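Side-chain contact in uncharacterized protein (Bacteroides uniformis, PDB 4Q53), which is of unknown function but adopts a cystatin-like fold and belongs to the DUF4783 family of the NTF2 clan: residues A[14-17]-A[18-21]. Numbering follows the deposited sequence.
Sequences EGNS and QELN
A chi1 of -164° swings the N16 amide away from its own backbone N and beside the carbonyl carbon, over the start of helix 17-20, where E19, with CG opposite its carbonyl carbon (chi1 -61°), brings that CG to 3.6 Å from CG of N16. In the conformers described, this is an aliphatic contact against the amide. OD1 of N16 accepts from two main-chain donors, making N16 the N-cap. The bond from E19 N to N16 OD1 is long at 3.3 Å but fairly straight (162° at the hydrogen), its donor lying above the plane of the amide; the one from Q18 N, 3.0 Å from N16 OD1, is bent and weak. Asparagine suits the place because its short side chain can bring a carbonyl oxygen back to N-H groups that have no preceding turn to serve them. The main chain then takes over: L20 N donates to N16 O at 3.1 Å and N21 N to S17 O at 2.9 Å. G15, whose positive phi suits glycine, closes helix 6-14 in a Schellman motif, so one helix stops and the next starts within three residues. The OG of buried S17 is hydrogen-bonded to the E45 carboxylate of helix 41-54, a small hydroxyl satisfied in the interior, while L20 packs its branched side chain on V8, A11 and F12 of helix 6-14. The two modest bonds to OD1 thus cap the helix only partly, and the E19 carboxylate may be slightly favoured by the helix start, offset in part by the like charge of E14, whose OE1 is 5.2 Å from E19 OE2.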
loop_
_atom_site.group_PDB
_atom_site.type_symbol
_atom_site.label_atom_id
_atom_site.label_comp_id
_atom_site.label_asym_id
_atom_site.label_seq_id
_atom_site.Cartn_x
_atom_site.Cartn_y
_atom_site.Cartn_z
ATOM N N GLU A 14 -9.261 5.627 -1.769
ATOM C CA GLU A 14 -9.678 6.205 -3.040
ATOM C C GLU A 14 -9.181 5.413 -4.246
ATOM O O GLU A 14 -9.498 5.756 -5.379
ATOM C CB GLU A 14 -9.159 7.633 -3.139
ATOM C CG GLU A 14 -9.570 8.522 -1.976
ATOM C CD GLU A 14 -8.770 9.797 -1.926
ATOM O OE1 GLU A 14 -8.427 10.322 -3.006
ATOM O OE2 GLU A 14 -8.449 10.265 -0.814
ATOM N N GLY A 15 -8.384 4.372 -4.019
ATOM C CA GLY A 15 -7.847 3.596 -5.126
ATOM C C GLY A 15 -7.029 4.470 -6.058
ATOM O O GLY A 15 -7.133 4.365 -7.286
ATOM N N ASN A 16 -6.202 5.322 -5.459
ATOM C CA ASN A 16 -5.458 6.307 -6.234
ATOM C C ASN A 16 -3.945 6.132 -6.117
ATOM O O ASN A 16 -3.308 6.510 -5.141
ATOM C CB ASN A 16 -5.890 7.727 -5.866
ATOM C CG ASN A 16 -5.447 8.740 -6.893
ATOM O OD1 ASN A 16 -4.394 8.583 -7.504
ATOM N ND2 ASN A 16 -6.256 9.775 -7.110
ATOM N N SER A 17 -3.358 5.530 -7.152
ATOM C CA SER A 17 -1.922 5.252 -7.150
ATOM C C SER A 17 -1.074 6.511 -7.275
ATOM O O SER A 17 0.065 6.542 -6.800
ATOM C CB SER A 17 -1.551 4.244 -8.249
ATOM O OG SER A 17 -1.830 4.760 -9.531
ATOM N N GLN A 18 -1.610 7.551 -7.922
ATOM C CA GLN A 18 -0.870 8.799 -8.029
ATOM C C GLN A 18 -0.674 9.421 -6.648
ATOM O O GLN A 18 0.413 9.888 -6.320
ATOM C CB GLN A 18 -1.571 9.781 -8.978
ATOM C CG GLN A 18 -0.693 10.943 -9.425
ATOM C CD GLN A 18 -1.328 11.773 -10.525
ATOM O OE1 GLN A 18 -2.013 11.247 -11.409
ATOM N NE2 GLN A 18 -1.105 13.080 -10.477
ATOM N N GLU A 19 -1.718 9.416 -5.828
ATOM C CA GLU A 19 -1.595 9.911 -4.464
ATOM C C GLU A 19 -0.665 9.003 -3.649
ATOM O O GLU A 19 0.141 9.475 -2.850
ATOM C CB GLU A 19 -2.975 10.013 -3.805
ATOM C CG GLU A 19 -3.943 10.974 -4.516
ATOM C CD GLU A 19 -3.640 12.444 -4.257
ATOM O OE1 GLU A 19 -2.571 12.753 -3.682
ATOM O OE2 GLU A 19 -4.477 13.296 -4.626
ATOM N N LEU A 20 -0.763 7.698 -3.860
ATOM C CA LEU A 20 0.071 6.764 -3.117
ATOM C C LEU A 20 1.553 7.014 -3.404
ATOM O O LEU A 20 2.424 6.869 -2.543
ATOM C CB LEU A 20 -0.328 5.329 -3.469
ATOM C CG LEU A 20 0.430 4.228 -2.730
ATOM C CD1 LEU A 20 0.158 4.292 -1.228
ATOM C CD2 LEU A 20 0.046 2.883 -3.286
ATOM N N ASN A 21 1.825 7.439 -4.622
ATOM C CA ASN A 21 3.188 7.648 -5.089
ATOM C C ASN A 21 4.158 8.528 -4.284
ATOM O O ASN A 21 5.251 8.635 -4.557
ATOM C CB ASN A 21 3.134 8.129 -6.555
ATOM C CG ASN A 21 4.510 8.227 -7.199
ATOM O OD1 ASN A 21 5.198 7.227 -7.367
ATOM N ND2 ASN A 21 4.922 9.439 -7.539
#